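Local coordinates for ethanolamine utilization protein EutL (Clostridium perfringens E str. JGS1987, PDB 4TME), which probably forms, as a trimer, part of the shell of the ethanolamine-utilisation microcompartment and binds ethanolamine, which is proposed to control opening of its pore, at residues C[47-52]-C[122-127]; C[70-75]-C[80-85]; C[147-152]-C[174-179]. One frame throughout, in Å; residues are numbered along the deposited sequence. Where two conformers were deposited one is given.

Contact 1. Residues C[47-52]-C[122-127]; sequences TYTALD and CYYAQC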
loop_
_atom_site.group_PDB
_atom_site.type_symbol
_atom_site.label_atom_id
_atom_site.label_comp_id
_atom_site.label_asym_id
_atom_site.label_seq_id
_atom_site.Cartn_x
_atom_site.Cartn_y
_atom_site.Cartn_z
ATOM N N THR C 47 2.160 -17.756 7.437
ATOM C CA THR C 47 3.593 -17.837 7.182
ATOM C C THR C 47 4.408 -17.257 8.329
ATOM O O THR C 47 5.418 -17.825 8.717
ATOM C CB THR C 47 3.940 -17.149 5.857
ATOM O OG1 THR C 47 3.254 -17.852 4.818
ATOM C CG2 THR C 47 5.446 -17.197 5.564
ATOM N N TYR C 48 3.962 -16.149 8.912
ATOM C CA TYR C 48 4.679 -15.575 10.054
ATOM C C TYR C 48 4.698 -16.551 11.242
ATOM O O TYR C 48 5.708 -16.668 11.968
ATOM C CB TYR C 48 4.027 -14.249 10.477
ATOM C CG TYR C 48 4.133 -13.160 9.422
ATOM C CD1 TYR C 48 5.280 -13.024 8.640
ATOM C CD2 TYR C 48 3.067 -12.317 9.172
ATOM C CE1 TYR C 48 5.362 -12.028 7.651
ATOM C CE2 TYR C 48 3.135 -11.320 8.202
ATOM C CZ TYR C 48 4.302 -11.176 7.455
ATOM O OH TYR C 48 4.406 -10.191 6.490
ATOM N N THR C 49 3.581 -17.251 11.447
ATOM C CA THR C 49 3.493 -18.232 12.517
ATOM C C THR C 49 4.440 -19.404 12.217
ATOM O O THR C 49 5.091 -19.952 13.131
ATOM C CB THR C 49 2.037 -18.749 12.696
ATOM O OG1 THR C 49 1.160 -17.630 12.871
ATOM C CG2 THR C 49 1.899 -19.653 13.915
ATOM N N ALA C 50 4.490 -19.800 10.943
ATOM C CA ALA C 50 5.373 -20.887 10.510
ATOM C C ALA C 50 6.853 -20.543 10.662
ATOM O O ALA C 50 7.662 -21.410 11.047
ATOM C CB ALA C 50 5.063 -21.256 9.083
ATOM N N LEU C 51 7.220 -19.307 10.334
ATOM C CA LEU C 51 8.597 -18.843 10.497
ATOM C C LEU C 51 9.000 -18.843 11.969
ATOM O O LEU C 51 10.132 -19.181 12.323
ATOM C CB LEU C 51 8.754 -17.431 9.910
ATOM C CG LEU C 51 8.667 -17.374 8.376
ATOM C CD1 LEU C 51 8.436 -15.932 7.910
ATOM C CD2 LEU C 51 9.926 -17.972 7.755
ATOM N N ASP C 52 8.078 -18.464 12.844
ATOM C CA ASP C 52 8.335 -18.573 14.273
ATOM C C ASP C 52 8.570 -20.027 14.684
ATOM O O ASP C 52 9.485 -20.334 15.452
ATOM C CB ASP C 52 7.174 -17.954 15.066
ATOM C CG ASP C 52 7.463 -17.908 16.548
ATOM O OD1 ASP C 52 8.430 -17.214 16.917
ATOM O OD2 ASP C 52 6.730 -18.536 17.339
ATOM N N CYS C 122 -13.039 -13.598 6.416
ATOM C CA CYS C 122 -12.274 -14.640 7.076
ATOM C C CYS C 122 -11.405 -14.050 8.179
ATOM O O CYS C 122 -11.117 -12.838 8.182
ATOM C CB CYS C 122 -11.394 -15.383 6.073
ATOM S SG CYS C 122 -10.130 -14.323 5.328
ATOM N N TYR C 123 -10.962 -14.908 9.092
ATOM C CA TYR C 123 -10.188 -14.448 10.230
ATOM C C TYR C 123 -9.226 -15.524 10.693
ATOM O O TYR C 123 -9.359 -16.703 10.350
ATOM C CB TYR C 123 -11.113 -14.070 11.394
ATOM C CG TYR C 123 -11.962 -15.227 11.868
ATOM C CD1 TYR C 123 -13.207 -15.485 11.304
ATOM C CD2 TYR C 123 -11.526 -16.065 12.880
ATOM C CE1 TYR C 123 -13.982 -16.554 11.733
ATOM C CE2 TYR C 123 -12.286 -17.124 13.307
ATOM C CZ TYR C 123 -13.515 -17.365 12.738
ATOM O OH TYR C 123 -14.267 -18.428 13.184
ATOM N N TYR C 124 -8.254 -15.082 11.472
ATOM C CA TYR C 124 -7.237 -15.943 12.085
ATOM C C TYR C 124 -7.356 -15.774 13.580
ATOM O O TYR C 124 -7.373 -14.647 14.068
ATOM C CB TYR C 124 -5.863 -15.515 11.607
ATOM C CG TYR C 124 -4.670 -16.450 11.844
ATOM C CD1 TYR C 124 -4.680 -17.757 11.385
ATOM C CD2 TYR C 124 -3.491 -15.955 12.414
ATOM C CE1 TYR C 124 -3.577 -18.565 11.554
ATOM C CE2 TYR C 124 -2.375 -16.766 12.584
ATOM C CZ TYR C 124 -2.425 -18.057 12.139
ATOM O OH TYR C 124 -1.291 -18.872 12.283
ATOM N N ALA C 125 -7.445 -16.879 14.298
ATOM C CA ALA C 125 -7.535 -16.841 15.751
ATOM C C ALA C 125 -6.710 -18.007 16.270
ATOM O O ALA C 125 -7.244 -19.066 16.617
ATOM C CB ALA C 125 -8.971 -16.931 16.210
ATOM N N GLN C 126 -5.399 -17.808 16.253
ATOM C CA GLN C 126 -4.442 -18.888 16.452
ATOM C C GLN C 126 -3.826 -18.753 17.826
ATOM O O GLN C 126 -3.281 -17.707 18.179
ATOM C CB GLN C 126 -3.368 -18.844 15.363
ATOM C CG GLN C 126 -2.252 -19.894 15.492
ATOM C CD GLN C 126 -2.700 -21.311 15.176
ATOM O OE1 GLN C 126 -3.787 -21.540 14.635
ATOM N NE2 GLN C 126 -1.858 -22.279 15.526
ATOM N N CYS C 127 -3.920 -19.816 18.608
ATOM C CA CYS C 127 -3.263 -19.843 19.887
ATOM C C CYS C 127 -1.865 -20.402 19.650
ATOM O O CYS C 127 -1.718 -21.561 19.272
ATOM C CB CYS C 127 -4.046 -20.690 20.880
ATOM S SG CYS C 127 -3.342 -20.653 22.538
#
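Thr49, on helix 44-57, and Tyr124, on strand 122-128, reach for each other from opposite directions, and their hydroxyls meet in a single short bond: Tyr124 OH donates to Thr49 OG1 at 2.8 Å. Thr49 OG1 lies in the plane of the phenol, at the edge of the ring, beside the hydroxyl. A chi1 of -54° sets Thr49 OG1 opposite the carbonyl carbon and close to the backbone N, from where it also bonds back to Asp45 O one helical turn earlier. The threonine oxygen is therefore gripped twice, accepting from the tyrosine and giving its own proton to the helix, so both buried hydroxyls have a partner.

In this tandem-BMC protein the bond runs between the two halves of the chain, from a helix of the first BMC domain to the larger antiparallel sheet. On that sheet two further rings touch the phenol: Tyr149 in an edge-to-face pair, and Phe112 with its plane nearly parallel. Within its own strand, Gln126 CB sits 3.4 Å above the rim of one face.

The other end of the contact is looser. There Thr49 CG2 comes no nearer to Gln126 CG than 4.4 Å, a loose touch with a partly exposed residue, and the two backbones stay well apart, the Thr49 and Gln126 CA atoms being 8.9 Å from each other.

Contact 2. Residues C[70-75]-C[80-85]; sequences AGAGNA and AGEVIG. With NA (sodium ion), chain D; ETA (ethanolamine), chain K.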
loop_
_atom_site.group_PDB
_atom_site.type_symbol
_atom_site.label_atom_id
_atom_site.label_comp_id
_atom_site.label_asym_id
_atom_site.label_seq_id
_atom_site.Cartn_x
_atom_site.Cartn_y
_atom_site.Cartn_z
ATOM N N ALA C 70 -2.346 -5.197 -0.799
ATOM C CA ALA C 70 -3.667 -5.604 -1.274
ATOM C C ALA C 70 -3.844 -7.115 -1.368
ATOM O O ALA C 70 -4.869 -7.576 -1.840
ATOM C CB ALA C 70 -3.998 -4.943 -2.622
ATOM N N GLY C 71 -2.871 -7.870 -0.860
ATOM C CA GLY C 71 -3.049 -9.303 -0.642
ATOM C C GLY C 71 -2.926 -10.221 -1.853
ATOM O O GLY C 71 -2.796 -9.786 -3.007
ATOM N N ALA C 72 -2.992 -11.527 -1.601
ATOM C CA ALA C 72 -2.616 -12.505 -2.616
ATOM C C ALA C 72 -3.531 -12.507 -3.827
ATOM O O ALA C 72 -3.097 -12.804 -4.941
ATOM C CB ALA C 72 -2.590 -13.912 -1.996
ATOM N N GLY C 73 -4.807 -12.217 -3.614
ATOM C CA GLY C 73 -5.759 -12.231 -4.713
ATOM C C GLY C 73 -5.530 -11.097 -5.713
ATOM O O GLY C 73 -6.068 -11.103 -6.843
ATOM N N ASN C 74 -4.736 -10.124 -5.292
ATOM C CA ASN C 74 -4.342 -9.012 -6.153
ATOM C C ASN C 74 -2.881 -9.101 -6.604
ATOM O O ASN C 74 -2.359 -8.175 -7.204
ATOM C CB ASN C 74 -4.598 -7.681 -5.443
ATOM C CG ASN C 74 -6.088 -7.371 -5.330
ATOM O OD1 ASN C 74 -6.821 -7.424 -6.323
ATOM N ND2 ASN C 74 -6.544 -7.107 -4.114
ATOM N N ALA C 75 -2.222 -10.237 -6.362
ATOM C CA ALA C 75 -0.862 -10.388 -6.850
ATOM C C ALA C 75 -0.853 -10.297 -8.369
ATOM O O ALA C 75 -1.771 -10.806 -9.053
ATOM C CB ALA C 75 -0.263 -11.720 -6.404
ATOM N N ALA C 80 4.636 -13.965 -6.103
ATOM C CA ALA C 80 4.636 -12.912 -5.095
ATOM C C ALA C 80 3.733 -13.212 -3.896
ATOM O O ALA C 80 4.069 -12.856 -2.763
ATOM C CB ALA C 80 4.224 -11.576 -5.724
ATOM N N GLY C 81 2.593 -13.852 -4.142
ATOM C CA GLY C 81 1.655 -14.163 -3.070
ATOM C C GLY C 81 1.316 -12.911 -2.276
ATOM O O GLY C 81 1.074 -11.849 -2.856
ATOM N N GLU C 82 1.299 -13.032 -0.956
ATOM C CA GLU C 82 1.177 -11.865 -0.110
ATOM C C GLU C 82 2.165 -11.811 1.035
ATOM O O GLU C 82 1.979 -11.059 1.987
ATOM C CB GLU C 82 -0.251 -11.760 0.436
ATOM C CG GLU C 82 -0.654 -12.868 1.376
ATOM C CD GLU C 82 -2.081 -12.720 1.912
ATOM O OE1 GLU C 82 -2.967 -12.218 1.171
ATOM O OE2 GLU C 82 -2.316 -13.131 3.086
ATOM N N VAL C 83 3.253 -12.567 0.948
ATOM C CA VAL C 83 4.268 -12.503 1.984
ATOM C C VAL C 83 5.630 -12.966 1.463
ATOM O O VAL C 83 5.702 -13.880 0.632
ATOM C CB VAL C 83 3.869 -13.371 3.212
ATOM C CG1 VAL C 83 3.749 -14.859 2.849
ATOM C CG2 VAL C 83 4.817 -13.185 4.382
ATOM N N ILE C 84 6.680 -12.313 1.949
ATOM C CA ILE C 84 8.046 -12.810 1.785
ATOM C C ILE C 84 8.660 -12.931 3.174
ATOM O O ILE C 84 8.558 -12.026 4.025
ATOM C CB ILE C 84 8.925 -11.914 0.871
ATOM C CG1 ILE C 84 10.319 -12.587 0.741
ATOM C CG2 ILE C 84 8.957 -10.459 1.387
ATOM C CD1 ILE C 84 11.145 -12.116 -0.378
ATOM N N GLY C 85 9.254 -14.096 3.436
ATOM C CA GLY C 85 9.936 -14.345 4.685
ATOM C C GLY C 85 11.385 -14.718 4.410
ATOM O O GLY C 85 11.666 -15.399 3.416
HETATM NA NA NA D . -7.546 -6.586 -8.324
HETATM C CA ETA K . -4.638 -12.083 5.793
HETATM N N ETA K . -3.806 -11.287 4.916
HETATM C C ETA K . -5.267 -13.243 5.033
HETATM O O ETA K . -4.313 -14.054 4.397
HETATM O O HOH W 1 -7.227 -8.834 -8.925
HETATM O O HOH W 2 -7.908 -5.978 -10.761
HETATM O O HOH W 3 -9.897 -6.792 -7.844
#
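Glu82 bridges the loop at Ala72 and a bound ethanolamine, using one carboxylate oxygen for each. OE1 of Glu82 accepts the backbone N-H of Ala72 at 2.9 Å (151° at the hydrogen) through its anti lone pair, the one directed away from the other oxygen. OE2 of Glu82 takes the ligand's two polar ends together, with ethanolamine O at 2.6 Å and ethanolamine N at 3.0 Å. If the amine is protonated, as is likely near neutral pH, this carboxylate would help to balance its charge. The backbone N of Asp44 is a further partner of OE2, while Asp44 OD1 and Thr182 OG1 also bond the ligand.

One step out, the shape of Glu82 explains its span. Its CG lies between the backbone N and the carbonyl carbon (chi1 66°), and the chain is then extended (chi2 179°), carrying the carboxylate past Ala72, whose CB rests 3.6 Å from Glu82 OE1. Gly71 CA is closer still, 3.4 Å from Glu82 OE1.

The whole arrangement belongs to the long connection of a beta hairpin in the first BMC domain, between strands 61-67 and 83-89. Within it residues 72-73 form a short 3-10 turn, and Asn74 N bonds back to Gly71 O, which probably helps to fix the Gly71-Ala72 peptide that offers its N-H to the glutamate. Farther out, Asn74 ND2 donates to Ala70 O, which steadies the amide. Its oxygen, Asn74 OD1, coordinates a sodium ion at 2.3 Å. Three waters and Asn74 from each of the two other subunits bring that ion to six ligands, at a point where the loops of all three chains converge.

Contact 3. Residues C[147-152]-C[174-179]; sequences LAYLVA and EFFAPP. With ETA (ethanolamine), chain J.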
loop_
_atom_site.group_PDB
_atom_site.type_symbol
_atom_site.label_atom_id
_atom_site.label_comp_id
_atom_site.label_asym_id
_atom_site.label_seq_id
_atom_site.Cartn_x
_atom_site.Cartn_y
_atom_site.Cartn_z
ATOM N N LEU C 147 0.811 -16.831 22.945
ATOM C CA LEU C 147 0.126 -15.687 22.328
ATOM C C LEU C 147 -1.212 -16.082 21.752
ATOM O O LEU C 147 -1.390 -17.212 21.307
ATOM C CB LEU C 147 0.947 -15.073 21.169
ATOM C CG LEU C 147 2.220 -14.307 21.461
ATOM C CD1 LEU C 147 2.885 -13.982 20.162
ATOM C CD2 LEU C 147 1.910 -13.039 22.270
ATOM N N ALA C 148 -2.146 -15.122 21.728
ATOM C CA ALA C 148 -3.265 -15.161 20.814
ATOM C C ALA C 148 -2.913 -14.290 19.602
ATOM O O ALA C 148 -2.629 -13.116 19.753
ATOM C CB ALA C 148 -4.533 -14.652 21.483
ATOM N N TYR C 149 -2.894 -14.893 18.426
ATOM C CA TYR C 149 -2.574 -14.208 17.167
ATOM C C TYR C 149 -3.894 -13.997 16.438
ATOM O O TYR C 149 -4.482 -14.949 15.928
ATOM C CB TYR C 149 -1.577 -15.067 16.379
ATOM C CG TYR C 149 -0.889 -14.405 15.193
ATOM C CD1 TYR C 149 -1.452 -13.341 14.499
ATOM C CD2 TYR C 149 0.349 -14.879 14.767
ATOM C CE1 TYR C 149 -0.790 -12.762 13.396
ATOM C CE2 TYR C 149 0.998 -14.332 13.699
ATOM C CZ TYR C 149 0.430 -13.291 13.003
ATOM O OH TYR C 149 1.098 -12.760 11.934
ATOM N N LEU C 150 -4.390 -12.752 16.485
ATOM C CA LEU C 150 -5.763 -12.422 16.079
ATOM C C LEU C 150 -5.734 -11.505 14.858
ATOM O O LEU C 150 -5.140 -10.424 14.924
ATOM C CB LEU C 150 -6.494 -11.733 17.231
ATOM C CG LEU C 150 -6.445 -12.484 18.568
ATOM C CD1 LEU C 150 -7.196 -11.723 19.664
ATOM C CD2 LEU C 150 -7.002 -13.892 18.433
ATOM N N VAL C 151 -6.345 -11.942 13.755
ATOM C CA VAL C 151 -6.372 -11.149 12.527
ATOM C C VAL C 151 -7.750 -11.213 11.878
ATOM O O VAL C 151 -8.335 -12.273 11.777
ATOM C CB VAL C 151 -5.314 -11.638 11.511
ATOM C CG1 VAL C 151 -5.301 -10.736 10.270
ATOM C CG2 VAL C 151 -3.936 -11.662 12.146
ATOM N N ALA C 152 -8.265 -10.063 11.455
ATOM C CA ALA C 152 -9.510 -10.017 10.698
ATOM C C ALA C 152 -9.544 -8.740 9.868
ATOM O O ALA C 152 -8.656 -7.903 9.978
ATOM C CB ALA C 152 -10.720 -10.083 11.644
ATOM N N GLU C 174 1.138 -6.261 20.692
ATOM C CA GLU C 174 1.353 -5.596 19.421
ATOM C C GLU C 174 0.021 -5.407 18.716
ATOM O O GLU C 174 -0.783 -6.342 18.642
ATOM C CB GLU C 174 2.306 -6.408 18.537
ATOM C CG GLU C 174 2.647 -5.756 17.211
ATOM C CD GLU C 174 3.815 -4.786 17.319
ATOM O OE1 GLU C 174 4.788 -4.952 16.548
ATOM O OE2 GLU C 174 3.767 -3.863 18.164
ATOM N N PHE C 175 -0.220 -4.191 18.235
ATOM C CA PHE C 175 -1.464 -3.829 17.560
ATOM C C PHE C 175 -1.173 -3.703 16.075
ATOM O O PHE C 175 -0.259 -2.970 15.700
ATOM C CB PHE C 175 -1.983 -2.500 18.138
ATOM C CG PHE C 175 -3.216 -1.952 17.481
ATOM C CD1 PHE C 175 -4.368 -2.713 17.385
ATOM C CD2 PHE C 175 -3.249 -0.629 17.011
ATOM C CE1 PHE C 175 -5.520 -2.192 16.801
ATOM C CE2 PHE C 175 -4.395 -0.103 16.435
ATOM C CZ PHE C 175 -5.534 -0.876 16.335
ATOM N N PHE C 176 -1.906 -4.420 15.232
ATOM C CA PHE C 176 -1.761 -4.295 13.792
ATOM C C PHE C 176 -2.821 -3.304 13.329
ATOM O O PHE C 176 -3.979 -3.682 13.151
ATOM C CB PHE C 176 -1.972 -5.630 13.071
ATOM C CG PHE C 176 -1.212 -6.790 13.667
ATOM C CD1 PHE C 176 0.131 -6.694 13.937
ATOM C CD2 PHE C 176 -1.869 -7.983 13.919
ATOM C CE1 PHE C 176 0.828 -7.798 14.463
ATOM C CE2 PHE C 176 -1.187 -9.080 14.458
ATOM C CZ PHE C 176 0.145 -8.975 14.723
ATOM N N ALA C 177 -2.444 -2.043 13.167
ATOM C CA ALA C 177 -3.454 -1.011 12.914
ATOM C C ALA C 177 -3.983 -1.074 11.487
ATOM O O ALA C 177 -3.201 -1.207 10.542
ATOM C CB ALA C 177 -2.877 0.369 13.198
ATOM N N PRO C 178 -5.311 -0.913 11.312
ATOM C CA PRO C 178 -5.888 -1.064 9.969
ATOM C C PRO C 178 -5.627 0.137 9.080
ATOM O O PRO C 178 -5.860 1.257 9.544
ATOM C CB PRO C 178 -7.385 -1.197 10.236
ATOM C CG PRO C 178 -7.600 -0.524 11.540
ATOM C CD PRO C 178 -6.355 -0.840 12.344
ATOM N N PRO C 179 -5.178 -0.062 7.838
ATOM C CA PRO C 179 -4.821 -1.337 7.194
ATOM C C PRO C 179 -3.368 -1.686 7.373
ATOM O O PRO C 179 -2.497 -0.806 7.334
ATOM C CB PRO C 179 -5.076 -1.062 5.722
ATOM C CG PRO C 179 -4.624 0.347 5.565
ATOM C CD PRO C 179 -5.024 1.048 6.890
HETATM C CA ETA J . -0.696 -8.395 10.536
HETATM N N ETA J . -0.039 -9.276 9.609
HETATM C C ETA J . -2.185 -8.466 10.273
HETATM O O ETA J . -2.487 -7.882 9.018
#
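Phe176 overlaps Tyr149 obliquely, its CE2 resting 3.9 Å from Tyr149 CE1. The ring planes are turned 48° against each other with centroids 6.0 Å apart. A chi1 of -48° swings the phenylalanine ring toward strand 146-152, where it also lies loosely against Val151 CG2 and brings an edge up to Leu150 O. The tyrosine side chain crosses it at about a right angle.

Strands 146-152 and 171-176 point almost the same way, at 15°, yet their axes stay 9.0 Å apart because strand 185-191 runs between them, antiparallel to both. This is a contact made across a sheet, over the top of the middle strand, whose Leu188 touches the side chains of both Tyr149 and Phe176. Past the end of the strand the chain turns through a cis peptide before Pro179, and Pro178 O accepts a hydrogen bond from Tyr64 OH of the third subunit, so the pocket wall leads into a subunit interface.

One face of Phe176 is given to a second ethanolamine, distinct from the one held by Glu82: the ligand's CA sits over the rim of the ring, 3.6 Å from Phe176 CG. Val151 CG1 meets the other ligand carbon, C, at 3.9 Å. The polar ends are served by Asp45 OD1 and Thr180 OG1, and the same Asp45 oxygen bonds Tyr149 OH. The division of labour suggests that the aromatic and aliphatic groups fit the ligand's short carbon chain, while Tyr149 probably helps to position the aspartate that bonds it.

In the fold
Along the chain, contact 2 is nested inside the loop closed by contact 1, and contact 3 follows both. Contacts 1 and 3, with centres 10 Å apart, share the larger antiparallel sheet, where strands 122-128 and 146-152 are neighbours and Tyr124 N probably bonds to Val151 O. Contacts 1 and 2, with centres 15 Å apart, join through helix 44-57, which packs Tyr48 CE1 against Val83 CG2 at 3.5 Å. Contacts 2 and 3 do not touch, yet each holds part of an ethanolamine pocket. Helix 44-57 supplies Asp44 and Asp45 to the two sites, and the loops of contacts 2 and 3 reach the neighbouring subunits, consistent with the proposed allosteric control of the pore.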